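Local coordinates for uroporphyrinogen III cosynthase (HemD) (Helicobacter pylori, PDB 3P9Z), which probably catalyses the cyclization of the linear tetrapyrrole hydroxymethylbilane to uroporphyrinogen III, with loss of water, on the way to protoporphyrin IX, at residues Ile7-Ser12 against Ile164-Ala169; Lys110-Tyr115 against Gly133-Gln138; Arg117-Val122 against Val141-Leu146. All blocks are in the same frame, centred on the assembly; numbering follows the deposited sequence.

In the fold
Near the N terminus, strand 7-10 enters the fold and waits more than 150 residues for strand 164-167, its partner in contact 1. Contacts 2 and 3 lie within that long loop. Both close the beta-alpha-beta crossover of strand 112-118, helix 125-131 and strand 135-146, with 17 and 18 residues between their segments, contact 2 at the strands' beginnings and contact 3 where 112-118 ends; their segments alternate along the chain, and they touch at Gln-138 and Arg-117. Strand 135-146 then runs back beside strand 19-28, itself a neighbour of strand 7-10. Contacts 1 and 2 lie on opposite sides of the chain's centre, their own centres about 36 Å apart, with contact 3 nearer the middle.

Contact 1: residues Ile7-Ser12 against Ile164-Ala169; sequences IVWVHS and ILIFTA
Ile-7 to Val-10 and Ile-164 to Phe-167 pair as parallel strands, Ile-7 opposite Ile-164 and Val-10 opposite Phe-167, their axes 4.6 Å apart at closest approach. They belong to the parallel alpha/beta sheet of one of the two domains of the uroporphyrinogen-III synthase fold, in the order 19-28, 7-10, 164-167, 187-190, 206-208. Val-8 uses both its N and its O toward strand 164-167: its N donates to Ile-164 O (2.8 Å), and its O accepts from Ile-166 N. Val-10 N then bonds to Ile-166 O, but Thr-168 N reaches Val-10 O only weakly as the strands part.

On one face, helix 214-223 covers Ile-7 and Ile-166, while the Trp-9 ring meets that of Tyr-18. Ile-166 CD1 sits squarely over the six-membered ring of Trp-9, 3.7 Å from its centroid, in a CH-pi contact. Its other branch, CG2, lies anti to the backbone N (CG1 has chi1 -58°) and meets the same ring at CE3, while CD1 also touches Ile-7 CG2 at 3.8 Å. Two branches of one isoleucine therefore hold the indole from the side of this strand.

On the other face, helix 170-179 packs on Leu-165, Val-10 and Phe-167; Val-8 lies beside strand 19-28. Leu-165 CD2 leans on Val-8 CB at 3.8 Å, and the CD1-CE1 side of the Phe-167 ring runs alongside Val-10, whose CB is 3.7 Å from CD1. Beyond the strands, the His-11 imidazole meets a hydroxyl at its edge: His-11 ND1 and Thr-168 OG1 are hydrogen-bonded at 2.7 Å.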
loop_
_atom_site.group_PDB
_atom_site.type_symbol
_atom_site.label_atom_id
_atom_site.label_comp_id
_atom_site.label_asym_id
_atom_site.label_seq_id
_atom_site.Cartn_x
_atom_site.Cartn_y
_atom_site.Cartn_z
ATOM N N ILE A 7 1.096 -18.875 13.305
ATOM C CA ILE A 7 1.539 -17.639 12.671
ATOM C C ILE A 7 0.454 -17.122 11.697
ATOM O O ILE A 7 0.066 -17.821 10.744
ATOM C CB ILE A 7 2.897 -17.840 11.975
ATOM C CG1 ILE A 7 3.985 -18.146 13.013
ATOM C CG2 ILE A 7 3.282 -16.624 11.105
ATOM C CD1 ILE A 7 5.285 -18.717 12.433
ATOM N N VAL A 8 -0.031 -15.907 11.959
ATOM C CA VAL A 8 -1.093 -15.286 11.159
ATOM C C VAL A 8 -0.636 -13.958 10.521
ATOM O O VAL A 8 -0.149 -13.059 11.208
ATOM C CB VAL A 8 -2.362 -15.052 12.013
ATOM C CG1 VAL A 8 -3.535 -14.580 11.159
ATOM C CG2 VAL A 8 -2.751 -16.319 12.750
ATOM N N TRP A 9 -0.806 -13.851 9.202
ATOM C CA TRP A 9 -0.506 -12.631 8.462
ATOM C C TRP A 9 -1.737 -11.730 8.462
ATOM O O TRP A 9 -2.856 -12.179 8.174
ATOM C CB TRP A 9 -0.139 -12.964 7.016
ATOM C CG TRP A 9 1.103 -13.799 6.850
ATOM C CD1 TRP A 9 1.181 -15.155 6.851
ATOM C CD2 TRP A 9 2.440 -13.318 6.647
ATOM N NE1 TRP A 9 2.488 -15.566 6.651
ATOM C CE2 TRP A 9 3.278 -14.451 6.525
ATOM C CE3 TRP A 9 3.005 -12.041 6.534
ATOM C CZ2 TRP A 9 4.659 -14.345 6.310
ATOM C CZ3 TRP A 9 4.377 -11.931 6.306
ATOM C CH2 TRP A 9 5.187 -13.080 6.205
ATOM N N VAL A 10 -1.528 -10.460 8.789
ATOM C CA VAL A 10 -2.554 -9.440 8.701
ATOM C C VAL A 10 -2.019 -8.497 7.627
ATOM O O VAL A 10 -1.135 -7.672 7.881
ATOM C CB VAL A 10 -2.767 -8.706 10.057
ATOM C CG1 VAL A 10 -3.972 -7.773 9.985
ATOM C CG2 VAL A 10 -2.939 -9.712 11.214
ATOM N N HIS A 11 -2.558 -8.644 6.418
ATOM C CA HIS A 11 -1.888 -8.192 5.206
ATOM C C HIS A 11 -2.922 -8.116 4.055
ATOM O O HIS A 11 -4.105 -8.424 4.237
ATOM C CB HIS A 11 -0.753 -9.197 4.911
ATOM C CG HIS A 11 0.029 -8.916 3.665
ATOM N ND1 HIS A 11 0.612 -7.696 3.405
ATOM C CD2 HIS A 11 0.337 -9.715 2.611
ATOM C CE1 HIS A 11 1.245 -7.752 2.244
ATOM N NE2 HIS A 11 1.083 -8.964 1.737
ATOM N N SER A 12 -2.485 -7.692 2.882
ATOM C CA SER A 12 -3.426 -7.458 1.765
ATOM C C SER A 12 -3.607 -8.668 0.840
ATOM O O SER A 12 -4.517 -8.688 0.009
ATOM C CB SER A 12 -2.967 -6.257 0.948
ATOM O OG SER A 12 -1.599 -6.420 0.624
ATOM N N ILE A 164 0.806 -15.708 16.807
ATOM C CA ILE A 164 1.725 -14.647 16.419
ATOM C C ILE A 164 1.144 -13.910 15.199
ATOM O O ILE A 164 0.931 -14.516 14.156
ATOM C CB ILE A 164 3.126 -15.213 16.076
ATOM C CG1 ILE A 164 3.762 -15.909 17.296
ATOM C CG2 ILE A 164 4.041 -14.112 15.557
ATOM C CD1 ILE A 164 4.688 -17.068 16.919
ATOM N N LEU A 165 0.924 -12.606 15.333
ATOM C CA LEU A 165 0.264 -11.815 14.297
ATOM C C LEU A 165 1.235 -10.850 13.616
ATOM O O LEU A 165 1.850 -9.990 14.281
ATOM C CB LEU A 165 -0.905 -11.018 14.891
ATOM C CG LEU A 165 -1.824 -11.761 15.860
ATOM C CD1 LEU A 165 -2.778 -10.792 16.508
ATOM C CD2 LEU A 165 -2.580 -12.873 15.132
ATOM N N ILE A 166 1.349 -10.997 12.295
ATOM C CA ILE A 166 2.243 -10.157 11.484
ATOM C C ILE A 166 1.487 -9.002 10.840
ATOM O O ILE A 166 0.649 -9.207 9.931
ATOM C CB ILE A 166 2.999 -10.987 10.384
ATOM C CG1 ILE A 166 3.817 -12.120 11.023
ATOM C CG2 ILE A 166 3.896 -10.065 9.547
ATOM C CD1 ILE A 166 4.419 -13.128 10.054
ATOM N N PHE A 167 1.771 -7.786 11.305
ATOM C CA PHE A 167 1.146 -6.592 10.721
ATOM C C PHE A 167 2.063 -5.939 9.699
ATOM O O PHE A 167 3.182 -5.526 10.036
ATOM C CB PHE A 167 0.747 -5.600 11.821
ATOM C CG PHE A 167 -0.232 -6.174 12.823
ATOM C CD1 PHE A 167 -1.610 -6.180 12.549
ATOM C CD2 PHE A 167 0.214 -6.694 14.031
ATOM C CE1 PHE A 167 -2.530 -6.719 13.474
ATOM C CE2 PHE A 167 -0.693 -7.229 14.973
ATOM C CZ PHE A 167 -2.078 -7.242 14.684
ATOM N N THR A 168 1.578 -5.826 8.461
ATOM C CA THR A 168 2.416 -5.376 7.349
ATOM C C THR A 168 2.213 -3.909 6.981
ATOM O O THR A 168 2.904 -3.402 6.112
ATOM C CB THR A 168 2.213 -6.254 6.094
ATOM O OG1 THR A 168 0.856 -6.129 5.644
ATOM C CG2 THR A 168 2.493 -7.719 6.424
ATOM N N ALA A 169 1.270 -3.243 7.648
ATOM C CA ALA A 169 1.001 -1.812 7.452
ATOM C C ALA A 169 0.081 -1.340 8.569
ATOM O O ALA A 169 -0.550 -2.160 9.233
ATOM C CB ALA A 169 0.346 -1.556 6.084
#

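Contact 2: residues Lys110-Tyr115 against Gly133-Gln138; sequences KKSVLY and GIDFKQ
Three backbone hydrogen bonds join Val-113 and Tyr-115 to the neighbouring parallel strand. Val-113 N donates to Asp-135 O (2.9 Å) within that carbonyl's plane, Val-113 O receives Lys-137 N at 2.8 Å, and Tyr-115 N points almost straight at Lys-137 O (179° at the hydrogen). A water bridges the two chains, donating to Lys-111 O (2.6 Å) and accepting from Asp-135 N (2.8 Å).

Val-113 carries the apolar contact. Its CG2, anti to the carbonyl carbon, meets Ile-134 CG2 obliquely at 3.7 Å, and its CB rests 4.0 Å from Phe-136 CB. The Phe-136 ring itself turns off toward helix 125-131. Tyr-115 and Gln-138 extend side by side on this same face; the amide end lies at the edge of the ring, the two planes nearly coplanar (14° apart). The tyrosine hydroxyl goes on to bond Thr-44 and a malonate ion, probably from the crystallisation liquor.

The pair forms the start of a beta-alpha-beta unit. Helix 125-131 connects the two strands and covers the face bearing Tyr-115, Phe-136 and Gln-138, while strand 40-43 flanks strand 112-118 on its other edge.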
loop_
_atom_site.group_PDB
_atom_site.type_symbol
_atom_site.label_atom_id
_atom_site.label_comp_id
_atom_site.label_asym_id
_atom_site.label_seq_id
_atom_site.Cartn_x
_atom_site.Cartn_y
_atom_site.Cartn_z
ATOM N N LYS A 110 10.302 21.710 -14.165
ATOM C CA LYS A 110 9.879 22.165 -15.493
ATOM C C LYS A 110 8.889 21.228 -16.197
ATOM O O LYS A 110 8.619 21.403 -17.389
ATOM C CB LYS A 110 11.086 22.450 -16.402
ATOM C CG LYS A 110 12.291 23.081 -15.703
ATOM C CD LYS A 110 12.511 24.517 -16.113
ATOM C CE LYS A 110 13.969 24.727 -16.463
ATOM N NZ LYS A 110 14.342 26.158 -16.449
ATOM N N LYS A 111 8.317 20.270 -15.459
ATOM C CA LYS A 111 7.305 19.352 -16.005
ATOM C C LYS A 111 5.898 19.647 -15.457
ATOM O O LYS A 111 5.770 20.161 -14.353
ATOM C CB LYS A 111 7.649 17.894 -15.676
ATOM C CG LYS A 111 9.013 17.388 -16.159
ATOM C CD LYS A 111 9.146 17.356 -17.664
ATOM C CE LYS A 111 10.496 16.776 -18.081
ATOM N NZ LYS A 111 10.315 15.443 -18.694
ATOM N N SER A 112 4.859 19.302 -16.229
ATOM C CA SER A 112 3.469 19.267 -15.732
ATOM C C SER A 112 3.136 17.848 -15.287
ATOM O O SER A 112 2.987 16.956 -16.121
ATOM C CB SER A 112 2.491 19.668 -16.824
ATOM O OG SER A 112 2.523 21.064 -17.006
ATOM N N VAL A 113 3.010 17.667 -13.974
ATOM C CA VAL A 113 2.934 16.345 -13.352
ATOM C C VAL A 113 1.519 15.993 -12.854
ATOM O O VAL A 113 0.819 16.815 -12.240
ATOM C CB VAL A 113 3.923 16.237 -12.157
ATOM C CG1 VAL A 113 3.885 14.829 -11.543
ATOM C CG2 VAL A 113 5.349 16.612 -12.576
ATOM N N LEU A 114 1.103 14.768 -13.138
ATOM C CA LEU A 114 -0.152 14.257 -12.637
ATOM C C LEU A 114 0.165 13.142 -11.663
ATOM O O LEU A 114 0.749 12.120 -12.040
ATOM C CB LEU A 114 -1.019 13.717 -13.770
ATOM C CG LEU A 114 -2.374 13.116 -13.357
ATOM C CD1 LEU A 114 -3.272 14.126 -12.569
ATOM C CD2 LEU A 114 -3.086 12.640 -14.598
ATOM N N TYR A 115 -0.207 13.364 -10.412
ATOM C CA TYR A 115 -0.016 12.380 -9.351
ATOM C C TYR A 115 -1.274 11.525 -9.189
ATOM O O TYR A 115 -2.310 12.017 -8.764
ATOM C CB TYR A 115 0.312 13.115 -8.046
ATOM C CG TYR A 115 0.464 12.248 -6.823
ATOM C CD1 TYR A 115 0.981 10.949 -6.905
ATOM C CD2 TYR A 115 0.147 12.753 -5.563
ATOM C CE1 TYR A 115 1.140 10.159 -5.754
ATOM C CE2 TYR A 115 0.308 11.983 -4.408
ATOM C CZ TYR A 115 0.803 10.694 -4.505
ATOM O OH TYR A 115 0.949 9.944 -3.350
ATOM N N GLY A 133 8.716 22.974 -5.476
ATOM C CA GLY A 133 8.234 23.876 -6.528
ATOM C C GLY A 133 7.877 23.174 -7.834
ATOM O O GLY A 133 8.123 23.714 -8.921
ATOM N N ILE A 134 7.295 21.975 -7.732
ATOM C CA ILE A 134 6.870 21.202 -8.896
ATOM C C ILE A 134 5.433 21.572 -9.287
ATOM O O ILE A 134 4.557 21.655 -8.429
ATOM C CB ILE A 134 6.968 19.672 -8.641
ATOM C CG1 ILE A 134 8.357 19.274 -8.103
ATOM C CG2 ILE A 134 6.575 18.872 -9.892
ATOM C CD1 ILE A 134 9.548 19.584 -9.014
ATOM N N ASP A 135 5.220 21.812 -10.582
ATOM C CA ASP A 135 3.899 22.070 -11.150
ATOM C C ASP A 135 3.147 20.735 -11.256
ATOM O O ASP A 135 3.433 19.922 -12.146
ATOM C CB ASP A 135 4.073 22.698 -12.547
ATOM C CG ASP A 135 2.748 23.049 -13.225
ATOM O OD1 ASP A 135 1.661 22.800 -12.652
ATOM O OD2 ASP A 135 2.811 23.586 -14.356
ATOM N N PHE A 136 2.197 20.512 -10.349
ATOM C CA PHE A 136 1.488 19.231 -10.300
ATOM C C PHE A 136 -0.014 19.372 -10.014
ATOM O O PHE A 136 -0.453 20.346 -9.391
ATOM C CB PHE A 136 2.139 18.278 -9.280
ATOM C CG PHE A 136 1.789 18.587 -7.849
ATOM C CD1 PHE A 136 2.403 19.644 -7.180
ATOM C CD2 PHE A 136 0.829 17.825 -7.173
ATOM C CE1 PHE A 136 2.068 19.945 -5.845
ATOM C CE2 PHE A 136 0.490 18.115 -5.841
ATOM C CZ PHE A 136 1.112 19.177 -5.182
ATOM N N LYS A 137 -0.776 18.401 -10.507
ATOM C CA LYS A 137 -2.146 18.149 -10.079
ATOM C C LYS A 137 -2.234 16.734 -9.483
ATOM O O LYS A 137 -1.416 15.860 -9.805
ATOM C CB LYS A 137 -3.137 18.318 -11.245
ATOM C CG LYS A 137 -3.299 19.774 -11.754
ATOM C CD LYS A 137 -3.735 20.742 -10.622
ATOM C CE LYS A 137 -3.919 22.180 -11.108
ATOM N NZ LYS A 137 -2.675 22.754 -11.701
ATOM N N GLN A 138 -3.210 16.525 -8.605
ATOM C CA GLN A 138 -3.453 15.229 -7.959
ATOM C C GLN A 138 -4.828 14.731 -8.341
ATOM O O GLN A 138 -5.781 15.518 -8.365
ATOM C CB GLN A 138 -3.494 15.381 -6.444
ATOM C CG GLN A 138 -2.319 16.052 -5.839
ATOM C CD GLN A 138 -2.363 15.970 -4.333
ATOM O OE1 GLN A 138 -2.969 16.809 -3.667
ATOM N NE2 GLN A 138 -1.709 14.978 -3.792
HETATM O O HOH W 1 7.221 21.348 -12.516
#

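Contact 3: residues Arg117-Val122 against Val141-Leu146; sequences RAKEIV and VYENKL
Arg-117 to Lys-119 meet Val-141 to Glu-143 where strand 112-118 ends beside the continuing strand 135-146. Two backbone bonds close the parallel ladder around the bridge of Ala-118 with Tyr-142: Val-141 N donates to Arg-117 O (2.9 Å), and Lys-119 N to Tyr-142 O (2.9 Å), a more bent bond at 143°.

Ala-118 lies against one face of the Tyr-142 ring, its CB 3.4 Å from CZ. The phenol swings across it because CG stands between the backbone N and the carbonyl carbon (chi1 79°). A water links the same two residues, accepting from Ala-118 N and hydrogen-bonding Tyr-142 OH, and so satisfies an amide that the ladder does not use.

Once the strand has ended, the side chain of Glu-120 takes the place of a backbone acceptor. Both carboxylate oxygens reach Asn-144 N, but weakly, OE1 at 3.3 Å and OE2 at 3.4 Å. The neighbouring Glu-143 crosses Lys-119 obliquely, its OE1 3.7 Å from the lysine CD, yet this OE1 is hydrogen-bonded to Tyr-29 OH.

Arg-117 folds back on its own segment. Its NE donates to Ala-118 O at 2.6 Å, nearly in the guanidinium plane, and NH2 to Glu-120 O at 3.1 Å, approaching from above that carbonyl's plane. A malonate, probably from the crystallisation liquor, accepts a bond from Val-122 N and lies near the arginine. Regular backbone bonding thus gives way to weak carboxylate bonds, while Arg-117, gripping two carbonyls, steadies the turn that carries Glu-120.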
loop_
_atom_site.group_PDB
_atom_site.type_symbol
_atom_site.label_atom_id
_atom_site.label_comp_id
_atom_site.label_asym_id
_atom_site.label_seq_id
_atom_site.Cartn_x
_atom_site.Cartn_y
_atom_site.Cartn_z
ATOM N N ARG A 117 -3.141 9.021 -7.100
ATOM C CA ARG A 117 -2.921 8.824 -5.668
ATOM C C ARG A 117 -4.072 8.145 -4.907
ATOM O O ARG A 117 -5.186 7.990 -5.431
ATOM C CB ARG A 117 -2.594 10.177 -5.019
ATOM C CG ARG A 117 -3.758 11.168 -5.051
ATOM C CD ARG A 117 -3.633 12.245 -3.969
ATOM N NE ARG A 117 -3.602 11.685 -2.608
ATOM C CZ ARG A 117 -3.056 12.291 -1.550
ATOM N NH1 ARG A 117 -2.475 13.487 -1.663
ATOM N NH2 ARG A 117 -3.090 11.695 -0.364
ATOM N N ALA A 118 -3.772 7.762 -3.667
ATOM C CA ALA A 118 -4.747 7.289 -2.703
ATOM C C ALA A 118 -5.549 8.453 -2.126
ATOM O O ALA A 118 -5.073 9.593 -2.069
ATOM C CB ALA A 118 -4.048 6.553 -1.582
ATOM N N LYS A 119 -6.770 8.148 -1.700
ATOM C CA LYS A 119 -7.619 9.126 -1.030
ATOM C C LYS A 119 -7.017 9.491 0.308
ATOM O O LYS A 119 -7.049 10.639 0.715
ATOM C CB LYS A 119 -9.024 8.555 -0.798
ATOM C CG LYS A 119 -10.040 9.592 -0.336
ATOM C CD LYS A 119 -11.457 9.173 -0.698
ATOM C CE LYS A 119 -12.417 10.369 -0.697
ATOM N NZ LYS A 119 -13.520 10.182 -1.716
ATOM N N GLU A 120 -6.484 8.492 0.996
ATOM C CA GLU A 120 -5.969 8.683 2.343
ATOM C C GLU A 120 -4.587 9.311 2.290
ATOM O O GLU A 120 -3.843 9.144 1.321
ATOM C CB GLU A 120 -5.972 7.360 3.134
ATOM C CG GLU A 120 -5.149 6.234 2.499
ATOM C CD GLU A 120 -5.909 5.410 1.441
ATOM O OE1 GLU A 120 -5.343 4.402 0.962
ATOM O OE2 GLU A 120 -7.061 5.747 1.092
ATOM N N ILE A 121 -4.273 10.058 3.343
ATOM C CA ILE A 121 -3.007 10.739 3.478
ATOM C C ILE A 121 -2.007 9.777 4.109
ATOM O O ILE A 121 -2.170 9.377 5.254
ATOM C CB ILE A 121 -3.192 12.036 4.321
ATOM C CG1 ILE A 121 -4.018 13.057 3.512
ATOM C CG2 ILE A 121 -1.837 12.620 4.787
ATOM C CD1 ILE A 121 -4.589 14.175 4.328
ATOM N N VAL A 122 -0.997 9.382 3.343
ATOM C CA VAL A 122 0.032 8.485 3.851
ATOM C C VAL A 122 1.405 9.175 3.851
ATOM O O VAL A 122 1.882 9.598 4.900
ATOM C CB VAL A 122 0.061 7.133 3.092
ATOM C CG1 VAL A 122 1.191 6.227 3.619
ATOM C CG2 VAL A 122 -1.289 6.418 3.215
ATOM N N VAL A 141 -7.424 8.042 -7.246
ATOM C CA VAL A 141 -7.940 6.941 -8.067
ATOM C C VAL A 141 -8.228 5.677 -7.261
ATOM O O VAL A 141 -8.745 4.690 -7.797
ATOM C CB VAL A 141 -7.026 6.638 -9.292
ATOM C CG1 VAL A 141 -6.926 7.903 -10.211
ATOM C CG2 VAL A 141 -5.656 6.174 -8.852
ATOM N N TYR A 142 -7.891 5.693 -5.974
ATOM C CA TYR A 142 -8.233 4.546 -5.128
ATOM C C TYR A 142 -8.294 4.907 -3.656
ATOM O O TYR A 142 -7.780 5.946 -3.236
ATOM C CB TYR A 142 -7.291 3.341 -5.368
ATOM C CG TYR A 142 -5.957 3.462 -4.674
ATOM C CD1 TYR A 142 -4.915 4.170 -5.265
ATOM C CD2 TYR A 142 -5.734 2.888 -3.416
ATOM C CE1 TYR A 142 -3.687 4.309 -4.644
ATOM C CE2 TYR A 142 -4.481 3.030 -2.770
ATOM C CZ TYR A 142 -3.471 3.735 -3.409
ATOM O OH TYR A 142 -2.240 3.902 -2.823
ATOM N N GLU A 143 -8.943 4.024 -2.893
ATOM C CA GLU A 143 -9.009 4.128 -1.449
ATOM C C GLU A 143 -8.863 2.736 -0.843
ATOM O O GLU A 143 -9.425 1.756 -1.358
ATOM C CB GLU A 143 -10.330 4.759 -1.024
ATOM C CG GLU A 143 -10.376 5.129 0.443
ATOM C CD GLU A 143 -11.714 5.706 0.877
ATOM O OE1 GLU A 143 -12.664 5.734 0.066
ATOM O OE2 GLU A 143 -11.811 6.139 2.045
ATOM N N ASN A 144 -8.076 2.651 0.225
ATOM C CA ASN A 144 -7.909 1.417 0.973
ATOM C C ASN A 144 -8.876 1.499 2.138
ATOM O O ASN A 144 -8.719 2.336 3.029
ATOM C CB ASN A 144 -6.459 1.258 1.451
ATOM C CG ASN A 144 -6.227 -0.052 2.195
ATOM O OD1 ASN A 144 -6.869 -1.071 1.920
ATOM N ND2 ASN A 144 -5.289 -0.030 3.144
ATOM N N LYS A 145 -9.885 0.638 2.107
ATOM C CA LYS A 145 -11.060 0.769 2.954
ATOM C C LYS A 145 -11.288 -0.488 3.805
ATOM O O LYS A 145 -11.074 -1.610 3.335
ATOM C CB LYS A 145 -12.272 0.945 2.034
ATOM C CG LYS A 145 -13.363 1.814 2.572
ATOM C CD LYS A 145 -14.306 2.211 1.435
ATOM C CE LYS A 145 -15.572 2.869 1.965
ATOM N NZ LYS A 145 -16.501 1.843 2.524
ATOM N N LEU A 146 -11.773 -0.287 5.029
ATOM C CA LEU A 146 -12.153 -1.386 5.925
ATOM C C LEU A 146 -13.272 -2.254 5.342
ATOM O O LEU A 146 -14.293 -1.732 4.929
ATOM C CB LEU A 146 -12.606 -0.834 7.284
ATOM C CG LEU A 146 -13.019 -1.899 8.310
ATOM C CD1 LEU A 146 -11.799 -2.698 8.771
ATOM C CD2 LEU A 146 -13.768 -1.302 9.511
HETATM O O HOH W 2 -1.071 6.593 -3.580
#